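Local coordinates for protein glutaredoxin, CPYC type (Chlamydomonas reinhardtii, PDB 7NCV) that probably reduces glutathione-containing disulfides as a CPYC-type glutaredoxin, a redox protein of the thioredoxin superfamily with glutathione disulfide oxidoreductase activity, at residues A[28-33]-A[70-75]; A[17-22]-A[75-80]. All blocks are in the same frame, centred on the assembly; numbering follows the deposited sequence.

Contact 1. Residues A[28-33]-A[70-75]; sequences PYCVKA and RSVPRV
Val72 and Pro73 pack against Cys30 where the cis-proline loop of the thioredoxin fold meets the first turn of the helix that carries the second cysteine of the CPYC motif. The loop sets out from Ser71, which Arg74 of the same segment, in one of its two modelled conformers, takes hold of side-on: NE donates to the backbone O of Ser71 at 2.6 Å and NH1 to its OG, both acceptors lying near the guanidinium plane. Val72 comes next, offering CG2 to the thiol; Cys30 SG stands 3.7 Å from Val72 CG2. The thiol arrives there because SG is anti to the carbonyl carbon of Cys30 (chi1 -68°). Cys27 and Cys30 form a disulfide in another structure of this protein but not in this reduced one. Pro73, preceded by a cis peptide bond, lies centrally: its CB approaches SG of Cys30, its CG sits 3.5 Å from Tyr29 O, and its CD is 3.7 Å from Tyr29 CB. Tyr29 O also accepts the helical bond from Ala33 N, so Pro73 CG rests against a carbonyl oxygen already engaged in the helix. With an alanine here, CG and CD would be gone, which would probably open a gap beside Tyr29 and Cys30 CA and weaken the preference for the cis peptide, letting the backbone next to the thiol turn. Arg74 directs its CB away from the helix, whereas Val75, already in the strand, returns to it. There Thr88 of helix 85-94 also touches both Val75 and Ala33. Ala33 CB touches both Pro73 CG, at 4.0 Å, and Val75 CG2, at 3.9 Å.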
loop_
_atom_site.group_PDB
_atom_site.type_symbol
_atom_site.label_atom_id
_atom_site.label_comp_id
_atom_site.label_asym_id
_atom_site.label_seq_id
_atom_site.Cartn_x
_atom_site.Cartn_y
_atom_site.Cartn_z
ATOM N N PRO A 28 1.160 -1.007 -13.964
ATOM C CA PRO A 28 1.565 0.400 -14.086
ATOM C C PRO A 28 0.986 1.288 -13.007
ATOM O O PRO A 28 1.602 2.309 -12.675
ATOM C CB PRO A 28 1.093 0.780 -15.492
ATOM C CG PRO A 28 -0.087 -0.128 -15.753
ATOM C CD PRO A 28 0.306 -1.455 -15.090
ATOM N N TYR A 29 -0.158 0.928 -12.411
ATOM C CA TYR A 29 -0.638 1.768 -11.326
ATOM C C TYR A 29 0.182 1.539 -10.053
ATOM O O TYR A 29 0.358 2.479 -9.261
ATOM C CB TYR A 29 -2.150 1.536 -11.073
ATOM C CG TYR A 29 -2.998 2.209 -12.140
ATOM C CD1 TYR A 29 -3.284 3.567 -12.048
ATOM C CD2 TYR A 29 -3.486 1.508 -13.200
ATOM C CE1 TYR A 29 -4.066 4.235 -13.028
ATOM C CE2 TYR A 29 -4.234 2.175 -14.204
ATOM C CZ TYR A 29 -4.512 3.518 -14.073
ATOM O OH TYR A 29 -5.276 4.176 -15.014
ATOM N N CYS A 30 0.722 0.337 -9.873
ATOM C CA CYS A 30 1.632 0.089 -8.744
ATOM C C CYS A 30 2.889 0.926 -8.915
ATOM O O CYS A 30 3.390 1.536 -7.959
ATOM C CB CYS A 30 1.976 -1.391 -8.675
ATOM S SG CYS A 30 0.578 -2.466 -8.214
ATOM N N VAL A 31 3.393 1.022 -10.158
ATOM C CA VAL A 31 4.562 1.844 -10.410
ATOM C C VAL A 31 4.244 3.303 -10.120
ATOM O O VAL A 31 5.069 4.023 -9.569
ATOM C CB VAL A 31 5.077 1.641 -11.856
ATOM C CG1 VAL A 31 6.265 2.600 -12.140
ATOM C CG2 VAL A 31 5.471 0.199 -12.056
ATOM N N LYS A 32 3.052 3.779 -10.502
ATOM C CA LYS A 32 2.697 5.166 -10.216
ATOM C C LYS A 32 2.757 5.425 -8.721
ATOM O O LYS A 32 3.294 6.456 -8.292
ATOM C CB LYS A 32 1.288 5.420 -10.750
ATOM C CG LYS A 32 0.844 6.868 -10.712
ATOM C CD LYS A 32 -0.515 7.056 -11.422
ATOM C CE LYS A 32 -0.479 6.770 -12.874
ATOM N NZ LYS A 32 -1.733 7.359 -13.477
ATOM N N ALA A 33 2.258 4.481 -7.911
ATOM C CA ALA A 33 2.315 4.670 -6.465
ATOM C C ALA A 33 3.737 4.624 -5.947
ATOM O O ALA A 33 4.108 5.449 -5.105
ATOM C CB ALA A 33 1.493 3.581 -5.803
ATOM N N ARG A 70 -10.415 -4.247 -4.466
ATOM C CA ARG A 70 -9.580 -5.420 -4.645
ATOM C C ARG A 70 -8.285 -5.150 -5.410
ATOM O O ARG A 70 -7.292 -5.878 -5.216
ATOM C CB ARG A 70 -10.398 -6.465 -5.402
ATOM C CG ARG A 70 -10.002 -7.805 -5.074
ATOM C CD ARG A 70 -11.024 -8.822 -5.602
ATOM N NE ARG A 70 -10.535 -10.172 -5.338
ATOM C CZ ARG A 70 -9.657 -10.767 -6.133
ATOM N NH1 ARG A 70 -9.237 -10.115 -7.216
ATOM N NH2 ARG A 70 -9.214 -11.986 -5.862
ATOM N N SER A 71 -8.240 -4.106 -6.232
ATOM C CA SER A 71 -7.125 -3.930 -7.136
ATOM C C SER A 71 -5.843 -3.522 -6.413
ATOM O O SER A 71 -5.852 -2.790 -5.405
ATOM C CB SER A 71 -7.466 -2.869 -8.177
ATOM O OG SER A 71 -7.722 -1.614 -7.530
ATOM N N VAL A 72 -4.717 -3.995 -6.951
ATOM C CA VAL A 72 -3.443 -3.409 -6.540
ATOM C C VAL A 72 -3.193 -2.149 -7.386
ATOM O O VAL A 72 -3.645 -2.067 -8.558
ATOM C CB VAL A 72 -2.283 -4.399 -6.692
ATOM C CG1 VAL A 72 -2.422 -5.514 -5.631
ATOM C CG2 VAL A 72 -2.146 -4.911 -8.138
ATOM N N PRO A 73 -2.474 -1.158 -6.872
ATOM C CA PRO A 73 -1.876 -1.144 -5.537
ATOM C C PRO A 73 -2.853 -0.720 -4.462
ATOM O O PRO A 73 -3.885 -0.056 -4.722
ATOM C CB PRO A 73 -0.787 -0.053 -5.629
ATOM C CG PRO A 73 -1.365 0.960 -6.682
ATOM C CD PRO A 73 -2.168 0.100 -7.639
ATOM N N ARG A 74 -2.514 -1.063 -3.224
ATOM C CA ARG A 74 -3.244 -0.610 -2.022
ATOM C C ARG A 74 -2.212 -0.040 -1.064
ATOM O O ARG A 74 -1.360 -0.774 -0.553
ATOM C CB ARG A 74 -4.044 -1.760 -1.383
ATOM C CG ARG A 74 -5.122 -2.346 -2.330
ATOM C CD ARG A 74 -6.396 -1.468 -2.344
ATOM N NE ARG A 74 -7.125 -1.449 -3.610
ATOM C CZ ARG A 74 -8.337 -0.916 -3.750
ATOM N NH1 ARG A 74 -8.990 -0.929 -4.924
ATOM N NH2 ARG A 74 -8.863 -0.297 -2.722
ATOM N N VAL A 75 -2.215 1.279 -0.909
ATOM C CA VAL A 75 -1.186 2.008 -0.165
ATOM C C VAL A 75 -1.721 2.377 1.203
ATOM O O VAL A 75 -2.839 2.931 1.323
ATOM C CB VAL A 75 -0.794 3.289 -0.924
ATOM C CG1 VAL A 75 0.208 4.092 -0.140
ATOM C CG2 VAL A 75 -0.246 2.944 -2.319
#

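Contact 2. Residues A[17-22]-A[75-80]; sequences NKVIVY and VFINGK
Ile20 and Phe76 form a hydrogen-bonded antiparallel pair: Phe76 N donates to Ile20 O at 2.9 Å, the donor nearly in line with the carbonyl (C=O...N 169°), and Ile20 N returns a bond to Phe76 O at 3.0 Å, tilted from that carbonyl's plane. Beyond the strand end, Asn78 N reaches Lys18 O at 2.8 Å, and a water bridges Asn17 O to Gly79 N. The strand axes run at 168°, joining the central strands 19-23 and 74-77 of the thioredoxin-fold sheet; a type I' turn from Ile77 to Lys80 then starts the hairpin to strand 80-83. Side chains divide between two faces. On that of Ile20, CG2 lies 3.8 Å from Phe76 CB, the two side chains alongside each other. Phe76 CG is anti to its carbonyl carbon (chi1 -59°), which brings Ile20 O to the ring's edge and places CE1 3.9 Å from Tyr22 CD2, the two side chains crossing at a slant. Helices 3-16 and 58-67 cover this face. On the other, toward helix 28-41, CG1 and CG2 of Val21 both meet CG2 of Val75, the side chains side by side, while Val19 CG2 approaches Ile77 CG1 more loosely, at 4.4 Å.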
loop_
_atom_site.group_PDB
_atom_site.type_symbol
_atom_site.label_atom_id
_atom_site.label_comp_id
_atom_site.label_asym_id
_atom_site.label_seq_id
_atom_site.Cartn_x
_atom_site.Cartn_y
_atom_site.Cartn_z
ATOM N N ASN A 17 3.943 -1.158 10.053
ATOM C CA ASN A 17 4.812 -0.512 9.062
ATOM C C ASN A 17 4.338 0.906 8.886
ATOM O O ASN A 17 3.128 1.147 8.750
ATOM C CB ASN A 17 4.769 -1.200 7.701
ATOM C CG ASN A 17 5.544 -2.481 7.735
ATOM O OD1 ASN A 17 6.789 -2.437 7.624
ATOM N ND2 ASN A 17 4.876 -3.599 8.085
ATOM N N LYS A 18 5.269 1.862 8.881
ATOM C CA LYS A 18 4.824 3.237 8.636
ATOM C C LYS A 18 4.214 3.402 7.252
ATOM O O LYS A 18 3.249 4.157 7.106
ATOM C CB LYS A 18 5.987 4.209 8.825
ATOM C CG LYS A 18 6.531 4.230 10.286
ATOM C CD LYS A 18 7.627 5.248 10.411
ATOM C CE LYS A 18 8.260 5.146 11.792
ATOM N NZ LYS A 18 7.377 5.718 12.837
ATOM N N VAL A 19 4.763 2.734 6.252
ATOM C CA VAL A 19 4.270 2.832 4.871
ATOM C C VAL A 19 4.355 1.428 4.281
ATOM O O VAL A 19 5.421 0.785 4.392
ATOM C CB VAL A 19 5.159 3.767 4.032
ATOM C CG1 VAL A 19 4.685 3.810 2.568
ATOM C CG2 VAL A 19 5.220 5.161 4.651
ATOM N N ILE A 20 3.251 0.931 3.727
ATOM C CA ILE A 20 3.281 -0.392 3.108
ATOM C C ILE A 20 2.376 -0.331 1.869
ATOM O O ILE A 20 1.297 0.286 1.883
ATOM C CB ILE A 20 2.875 -1.519 4.099
ATOM C CG1 ILE A 20 2.889 -2.883 3.401
ATOM C CG2 ILE A 20 1.478 -1.247 4.703
ATOM C CD1 ILE A 20 2.813 -4.078 4.431
ATOM N N VAL A 21 2.815 -0.968 0.796
ATOM C CA VAL A 21 2.100 -0.993 -0.478
ATOM C C VAL A 21 1.911 -2.457 -0.835
ATOM O O VAL A 21 2.908 -3.198 -0.930
ATOM C CB VAL A 21 2.919 -0.340 -1.584
ATOM C CG1 VAL A 21 2.102 -0.352 -2.911
ATOM C CG2 VAL A 21 3.321 1.078 -1.195
ATOM N N TYR A 22 0.666 -2.880 -1.072
ATOM C CA TYR A 22 0.376 -4.169 -1.665
ATOM C C TYR A 22 0.330 -3.971 -3.169
ATOM O O TYR A 22 -0.322 -3.031 -3.659
ATOM C CB TYR A 22 -0.960 -4.699 -1.133
ATOM C CG TYR A 22 -0.751 -5.198 0.273
ATOM C CD1 TYR A 22 -0.323 -6.506 0.493
ATOM C CD2 TYR A 22 -0.806 -4.319 1.362
ATOM C CE1 TYR A 22 0.006 -6.983 1.779
ATOM C CE2 TYR A 22 -0.524 -4.772 2.673
ATOM C CZ TYR A 22 -0.128 -6.105 2.855
ATOM O OH TYR A 22 0.175 -6.562 4.148
ATOM N N VAL A 75 -2.215 1.279 -0.909
ATOM C CA VAL A 75 -1.186 2.008 -0.165
ATOM C C VAL A 75 -1.721 2.377 1.203
ATOM O O VAL A 75 -2.839 2.931 1.323
ATOM C CB VAL A 75 -0.794 3.289 -0.924
ATOM C CG1 VAL A 75 0.208 4.092 -0.140
ATOM C CG2 VAL A 75 -0.246 2.944 -2.319
ATOM N N PHE A 76 -0.923 2.084 2.237
ATOM C CA PHE A 76 -1.265 2.457 3.611
ATOM C C PHE A 76 -0.153 3.286 4.223
ATOM O O PHE A 76 1.035 2.993 4.015
ATOM C CB PHE A 76 -1.461 1.202 4.488
ATOM C CG PHE A 76 -2.554 0.262 3.999
ATOM C CD1 PHE A 76 -2.306 -0.643 2.937
ATOM C CD2 PHE A 76 -3.771 0.212 4.676
ATOM C CE1 PHE A 76 -3.297 -1.561 2.540
ATOM C CE2 PHE A 76 -4.744 -0.685 4.317
ATOM C CZ PHE A 76 -4.521 -1.568 3.236
ATOM N N ILE A 77 -0.527 4.318 4.992
ATOM C CA ILE A 77 0.441 5.139 5.708
ATOM C C ILE A 77 -0.050 5.303 7.134
ATOM O O ILE A 77 -1.227 5.637 7.341
ATOM C CB ILE A 77 0.609 6.516 5.038
ATOM C CG1 ILE A 77 1.129 6.312 3.582
ATOM C CG2 ILE A 77 1.533 7.393 5.877
ATOM C CD1 ILE A 77 1.192 7.660 2.829
ATOM N N ASN A 78 0.833 5.048 8.115
ATOM C CA ASN A 78 0.476 5.274 9.540
ATOM C C ASN A 78 -0.757 4.448 9.940
ATOM O O ASN A 78 -1.570 4.881 10.778
ATOM C CB ASN A 78 0.219 6.775 9.811
ATOM C CG ASN A 78 0.291 7.117 11.285
ATOM O OD1 ASN A 78 1.129 6.599 11.993
ATOM N ND2 ASN A 78 -0.609 7.983 11.736
ATOM N N GLY A 79 -0.927 3.292 9.309
ATOM C CA GLY A 79 -1.992 2.346 9.640
ATOM C C GLY A 79 -3.310 2.638 8.950
ATOM O O GLY A 79 -4.301 1.927 9.214
ATOM N N LYS A 80 -3.366 3.677 8.114
ATOM C CA LYS A 80 -4.596 4.135 7.475
ATOM C C LYS A 80 -4.476 3.982 5.958
ATOM O O LYS A 80 -3.478 4.403 5.349
ATOM C CB LYS A 80 -4.852 5.591 7.823
ATOM C CG LYS A 80 -6.001 6.246 7.063
ATOM C CD LYS A 80 -6.289 7.663 7.587
ATOM C CE LYS A 80 -7.563 8.191 6.993
ATOM N NZ LYS A 80 -7.852 9.559 7.475
HETATM O O HOH W 1 0.578 1.618 7.526
#

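From the N terminus, helix 3-16 leads into strand 19-23, which waits for its antiparallel partner until residues 75-80, so contact 2 closes the longer loop, with 52 residues between its segments. Helix 28-41 is the next element after that strand, and contact 1 joins its start to residues 70-75, nested inside the loop of contact 2 with 36 residues between. Strand 46-49 and helix 58-67 lie within both loops. The two contacts share Val75 and strand 74-77, and Arg74 O comes 3.0 Å from Tyr22 N, a probable hydrogen bond between them. Contact 2 thus builds the sheet's centre, while contact 1 ties the cysteine-bearing helix start to the same strand's entrance.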